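Local coordinates for tryparedoxin (Crithidia fasciculata, PDB 1O8X), which probably acts as a thioredoxin-like disulfide oxidoreductase, passing electrons through a redox-active cysteine pair in the trypanosomatid response to oxidative stress, at residues F46-F57 against L131-W142. The protein carries 1 engineered substitution. Residues are numbered along the deposited sequence; the frame is centred on the assembly and turned at random.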
loop_
_atom_site.group_PDB
_atom_site.type_symbol
_atom_site.label_atom_id
_atom_site.label_comp_id
_atom_site.label_asym_id
_atom_site.label_seq_id
_atom_site.Cartn_x
_atom_site.Cartn_y
_atom_site.Cartn_z
ATOM N N PHE A 46 1.992 13.825 -1.135
ATOM C CA PHE A 46 1.139 12.782 -1.698
ATOM C C PHE A 46 0.311 12.058 -0.634
ATOM O O PHE A 46 -0.883 11.795 -0.834
ATOM C CB PHE A 46 1.939 11.754 -2.513
ATOM C CG PHE A 46 1.086 10.649 -3.041
ATOM C CD1 PHE A 46 0.170 10.915 -4.040
ATOM C CD2 PHE A 46 1.144 9.366 -2.500
ATOM C CE1 PHE A 46 -0.667 9.898 -4.520
ATOM C CE2 PHE A 46 0.316 8.349 -2.988
ATOM C CZ PHE A 46 -0.586 8.629 -3.998
ATOM N N THR A 47 0.935 11.737 0.497
ATOM C CA THR A 47 0.270 10.936 1.511
ATOM C C THR A 47 -1.089 11.498 1.958
ATOM O O THR A 47 -2.040 10.733 2.039
ATOM C CB THR A 47 1.202 10.613 2.691
ATOM O OG1 THR A 47 2.350 9.922 2.199
ATOM C CG2 THR A 47 0.544 9.594 3.630
ATOM N N PRO A 48 -1.225 12.804 2.230
ATOM C CA PRO A 48 -2.548 13.344 2.598
ATOM C C PRO A 48 -3.616 13.177 1.511
ATOM O O PRO A 48 -4.781 12.992 1.833
ATOM C CB PRO A 48 -2.263 14.832 2.876
ATOM C CG PRO A 48 -0.814 14.886 3.139
ATOM C CD PRO A 48 -0.190 13.854 2.287
ATOM N N GLN A 49 -3.219 13.231 0.241
ATOM C CA GLN A 49 -4.162 13.004 -0.856
ATOM C C GLN A 49 -4.626 11.538 -0.871
ATOM O O GLN A 49 -5.798 11.247 -1.112
ATOM C CB GLN A 49 -3.541 13.415 -2.185
ATOM C CG GLN A 49 -3.232 14.918 -2.257
ATOM C CD GLN A 49 -2.454 15.273 -3.500
ATOM O OE1 GLN A 49 -3.036 15.431 -4.574
ATOM N NE2 GLN A 49 -1.132 15.389 -3.369
ATOM N N LEU A 50 -3.713 10.612 -0.577
ATOM C CA LEU A 50 -4.065 9.207 -0.497
ATOM C C LEU A 50 -4.956 8.971 0.728
ATOM O O LEU A 50 -5.928 8.209 0.643
ATOM C CB LEU A 50 -2.800 8.339 -0.479
ATOM C CG LEU A 50 -3.039 6.839 -0.311
ATOM C CD1 LEU A 50 -3.933 6.259 -1.405
ATOM C CD2 LEU A 50 -1.693 6.139 -0.316
ATOM N N ILE A 51 -4.677 9.650 1.846
ATOM C CA ILE A 51 -5.524 9.492 3.030
ATOM C C ILE A 51 -6.952 9.980 2.746
ATOM O O ILE A 51 -7.921 9.317 3.113
ATOM C CB ILE A 51 -4.922 10.230 4.255
ATOM C CG1 ILE A 51 -3.682 9.487 4.748
ATOM C CG2 ILE A 51 -5.944 10.341 5.392
ATOM C CD1 ILE A 51 -2.893 10.249 5.826
ATOM N N GLU A 52 -7.088 11.112 2.060
ATOM C CA GLU A 52 -8.417 11.633 1.737
ATOM C C GLU A 52 -9.181 10.652 0.845
ATOM O O GLU A 52 -10.359 10.374 1.069
ATOM C CB GLU A 52 -8.279 12.977 1.031
ATOM C CG GLU A 52 -9.603 13.637 0.685
ATOM C CD GLU A 52 -9.466 15.065 0.195
ATOM O OE1 GLU A 52 -8.360 15.670 0.297
ATOM O OE2 GLU A 52 -10.483 15.569 -0.318
ATOM N N PHE A 53 -8.518 10.131 -0.175
ATOM C CA PHE A 53 -9.129 9.147 -1.059
ATOM C C PHE A 53 -9.521 7.864 -0.320
ATOM O O PHE A 53 -10.634 7.334 -0.494
ATOM C CB PHE A 53 -8.183 8.855 -2.218
ATOM C CG PHE A 53 -8.830 8.078 -3.329
ATOM C CD1 PHE A 53 -9.496 8.741 -4.361
ATOM C CD2 PHE A 53 -8.800 6.685 -3.338
ATOM C CE1 PHE A 53 -10.108 8.014 -5.396
ATOM C CE2 PHE A 53 -9.416 5.962 -4.359
ATOM C CZ PHE A 53 -10.063 6.632 -5.383
ATOM N N TYR A 54 -8.624 7.384 0.537
ATOM C CA TYR A 54 -8.887 6.197 1.331
ATOM C C TYR A 54 -10.099 6.409 2.227
ATOM O O TYR A 54 -10.988 5.554 2.290
ATOM C CB TYR A 54 -7.654 5.882 2.173
ATOM C CG TYR A 54 -7.741 4.674 3.060
ATOM C CD1 TYR A 54 -7.445 3.412 2.556
ATOM C CD2 TYR A 54 -8.105 4.787 4.401
ATOM C CE1 TYR A 54 -7.504 2.292 3.361
ATOM C CE2 TYR A 54 -8.169 3.677 5.204
ATOM C CZ TYR A 54 -7.876 2.431 4.683
ATOM O OH TYR A 54 -7.922 1.319 5.466
ATOM N N ASP A 55 -10.145 7.544 2.918
ATOM C CA ASP A 55 -11.245 7.775 3.846
ATOM C C ASP A 55 -12.581 7.820 3.105
ATOM O O ASP A 55 -13.582 7.277 3.591
ATOM C CB ASP A 55 -10.993 9.041 4.664
ATOM C CG ASP A 55 -9.991 8.834 5.798
ATOM O OD1 ASP A 55 -9.636 7.680 6.154
ATOM O OD2 ASP A 55 -9.515 9.811 6.410
ATOM N N LYS A 56 -12.595 8.446 1.926
ATOM C CA LYS A 56 -13.819 8.562 1.130
ATOM C C LYS A 56 -14.287 7.220 0.577
ATOM O O LYS A 56 -15.491 6.946 0.527
ATOM C CB LYS A 56 -13.593 9.494 -0.058
ATOM C CG LYS A 56 -13.562 10.976 0.265
ATOM C CD LYS A 56 -13.255 11.798 -0.993
ATOM C CE LYS A 56 -13.175 13.296 -0.715
ATOM N NZ LYS A 56 -12.564 14.046 -1.859
ATOM N N PHE A 57 -13.344 6.392 0.131
ATOM C CA PHE A 57 -13.663 5.301 -0.800
ATOM C C PHE A 57 -13.220 3.895 -0.425
ATOM O O PHE A 57 -13.598 2.954 -1.123
ATOM C CB PHE A 57 -13.137 5.622 -2.214
ATOM C CG PHE A 57 -13.695 6.892 -2.800
ATOM C CD1 PHE A 57 -12.848 7.895 -3.240
ATOM C CD2 PHE A 57 -15.072 7.089 -2.916
ATOM C CE1 PHE A 57 -13.341 9.070 -3.783
ATOM C CE2 PHE A 57 -15.582 8.265 -3.458
ATOM C CZ PHE A 57 -14.703 9.263 -3.906
ATOM N N LEU A 131 -4.064 8.969 -9.142
ATOM C CA LEU A 131 -4.908 9.391 -8.030
ATOM C C LEU A 131 -4.938 10.909 -7.879
ATOM O O LEU A 131 -5.996 11.484 -7.612
ATOM C CB LEU A 131 -4.472 8.698 -6.748
ATOM C CG LEU A 131 -5.267 8.944 -5.467
ATOM C CD1 LEU A 131 -5.206 7.702 -4.584
ATOM C CD2 LEU A 131 -4.761 10.128 -4.704
ATOM N N VAL A 132 -3.784 11.559 -8.027
ATOM C CA VAL A 132 -3.739 13.005 -7.797
ATOM C C VAL A 132 -4.557 13.771 -8.834
ATOM O O VAL A 132 -4.972 14.899 -8.579
ATOM C CB VAL A 132 -2.306 13.556 -7.643
ATOM C CG1 VAL A 132 -1.579 12.882 -6.500
ATOM C CG2 VAL A 132 -1.543 13.409 -8.922
ATOM N N LYS A 133 -4.817 13.147 -9.972
ATOM C CA LYS A 133 -5.614 13.775 -11.023
ATOM C C LYS A 133 -7.073 13.351 -11.009
ATOM O O LYS A 133 -7.888 13.907 -11.758
ATOM C CB LYS A 133 -5.011 13.431 -12.362
ATOM C CG LYS A 133 -3.652 14.060 -12.517
ATOM C CD LYS A 133 -3.135 13.921 -13.921
ATOM C CE LYS A 133 -3.912 14.777 -14.906
ATOM N NZ LYS A 133 -3.535 16.214 -14.828
ATOM N N ASP A 134 -7.402 12.384 -10.157
ATOM C CA ASP A 134 -8.750 11.850 -10.114
ATOM C C ASP A 134 -9.184 11.674 -8.671
ATOM O O ASP A 134 -9.422 10.550 -8.241
ATOM C CB ASP A 134 -8.783 10.549 -10.927
ATOM C CG ASP A 134 -10.161 9.914 -11.013
ATOM O OD1 ASP A 134 -11.207 10.613 -10.926
ATOM O OD2 ASP A 134 -10.243 8.676 -11.205
ATOM N N PRO A 135 -9.307 12.770 -7.903
ATOM C CA PRO A 135 -9.642 12.647 -6.477
ATOM C C PRO A 135 -11.000 12.012 -6.204
ATOM O O PRO A 135 -11.182 11.496 -5.108
ATOM C CB PRO A 135 -9.620 14.094 -5.969
ATOM C CG PRO A 135 -9.835 14.924 -7.178
ATOM C CD PRO A 135 -9.149 14.185 -8.301
ATOM N N GLU A 136 -11.930 12.045 -7.158
ATOM C CA GLU A 136 -13.230 11.422 -6.922
ATOM C C GLU A 136 -13.288 10.001 -7.472
ATOM O O GLU A 136 -14.329 9.350 -7.402
ATOM C CB GLU A 136 -14.372 12.288 -7.467
ATOM C CG GLU A 136 -14.555 13.617 -6.730
ATOM C CD GLU A 136 -14.531 13.477 -5.210
ATOM O OE1 GLU A 136 -15.409 12.774 -4.664
ATOM O OE2 GLU A 136 -13.627 14.058 -4.559
ATOM N N GLY A 137 -12.160 9.502 -7.980
ATOM C CA GLY A 137 -12.077 8.116 -8.410
ATOM C C GLY A 137 -13.014 7.747 -9.538
ATOM O O GLY A 137 -13.483 6.617 -9.591
ATOM N N GLU A 138 -13.250 8.683 -10.453
ATOM C CA GLU A 138 -14.145 8.439 -11.583
ATOM C C GLU A 138 -13.566 7.365 -12.501
ATOM O O GLU A 138 -14.294 6.651 -13.185
ATOM C CB GLU A 138 -14.403 9.757 -12.321
ATOM C CG GLU A 138 -15.285 10.708 -11.524
ATOM C CD GLU A 138 -15.658 11.976 -12.271
ATOM O OE1 GLU A 138 -15.244 12.157 -13.441
ATOM O OE2 GLU A 138 -16.383 12.799 -11.676
ATOM N N GLN A 139 -12.242 7.245 -12.511
ATOM C CA GLN A 139 -11.576 6.244 -13.337
ATOM C C GLN A 139 -10.907 5.141 -12.525
ATOM O O GLN A 139 -10.161 4.312 -13.082
ATOM C CB GLN A 139 -10.559 6.891 -14.283
ATOM C CG GLN A 139 -11.194 7.851 -15.296
ATOM C CD GLN A 139 -12.339 7.234 -16.067
ATOM O OE1 GLN A 139 -13.400 7.859 -16.208
ATOM N NE2 GLN A 139 -12.141 6.015 -16.571
ATOM N N PHE A 140 -11.169 5.119 -11.219
ATOM C CA PHE A 140 -10.670 4.039 -10.359
ATOM C C PHE A 140 -11.091 2.678 -10.941
ATOM O O PHE A 140 -12.229 2.566 -11.408
ATOM C CB PHE A 140 -11.261 4.238 -8.960
ATOM C CG PHE A 140 -10.973 3.132 -7.998
ATOM C CD1 PHE A 140 -9.894 3.208 -7.125
ATOM C CD2 PHE A 140 -11.805 2.008 -7.951
ATOM C CE1 PHE A 140 -9.656 2.159 -6.220
ATOM C CE2 PHE A 140 -11.569 0.968 -7.066
ATOM C CZ PHE A 140 -10.511 1.040 -6.200
ATOM N N PRO A 141 -10.261 1.628 -10.890
ATOM C CA PRO A 141 -8.938 1.579 -10.258
ATOM C C PRO A 141 -7.760 1.876 -11.195
ATOM O O PRO A 141 -6.661 1.381 -10.936
ATOM C CB PRO A 141 -8.855 0.117 -9.791
ATOM C CG PRO A 141 -9.573 -0.617 -10.885
ATOM C CD PRO A 141 -10.675 0.295 -11.369
ATOM N N TRP A 142 -7.983 2.675 -12.242
ATOM C CA TRP A 142 -6.889 3.185 -13.096
ATOM C C TRP A 142 -6.130 2.037 -13.750
ATOM O O TRP A 142 -4.912 1.968 -13.714
ATOM C CB TRP A 142 -5.949 4.115 -12.311
ATOM C CG TRP A 142 -6.706 5.168 -11.539
ATOM C CD1 TRP A 142 -7.477 6.176 -12.059
ATOM C CD2 TRP A 142 -6.794 5.296 -10.116
ATOM N NE1 TRP A 142 -8.025 6.928 -11.046
ATOM C CE2 TRP A 142 -7.632 6.409 -9.840
ATOM C CE3 TRP A 142 -6.256 4.580 -9.038
ATOM C CZ2 TRP A 142 -7.918 6.830 -8.533
ATOM C CZ3 TRP A 142 -6.542 4.992 -7.745
ATOM C CH2 TRP A 142 -7.368 6.109 -7.502
HETATM O O HOH W 1 -10.140 12.279 -2.708
#
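Phe-53 in segment 46-57 of helix 41-57 faces Pro-135 in 131-142, a coil of three type I beta turns, with their CA atoms 6.5 Å apart. The Phe-53 ring carries the contact. With CG anti to the backbone N (chi1 -168°), it reaches in among the turns. Leu-131 lies over one face, its CD1 making an off-centre CH-pi contact 4.3 Å from the ring centroid. Phe-57 CD1 packs on the opposite face, offset toward the rim. The edge meets Pro-135 O, Gly-137 CA and Phe-140 CD1. Gly-137 has a positive phi and brings its CA to 3.6 Å from Phe-53 CE1. The Trp-142 ring comes from the opposite direction, CH2 3.5 Å from Phe-53 CZ, with the planes at 45°. Leu-131 is a knob in a hole formed by Phe-46, Gln-49, Leu-50 and Phe-53. Next to it, Val-132 CG1 meets the edge of the Phe-46 ring.

Lys-56, its chain extended, forms salt bridges from NZ to Glu-136 OE2 at 2.9 Å and to Glu-52 OE2. The Glu-136 oxygen uses its syn lone pair. A water accepts from Lys-56 NZ and donates to Pro-135 O, linking helix to turn. Within the coil, Asp-134 OD2 accepts from Trp-142 NE1 at 2.8 Å and from Gln-139 N, and OD1 from Glu-138 N. The two backbone N-H groups hold the carboxylate, which holds the indole NE1 and probably helps set the ring against Phe-53.

The contact fastens the C-terminal coil to helix 41-57 of the thioredoxin fold, whose first turn carries engineered Ala-43 in place of the second redox cysteine; Cys-40 lies just before the helix. Leu-50 and Phe-140 also pack on strand 30-36, and Phe-57 on strand 63-69. Phe-46 and Trp-142 touch helix 127-131.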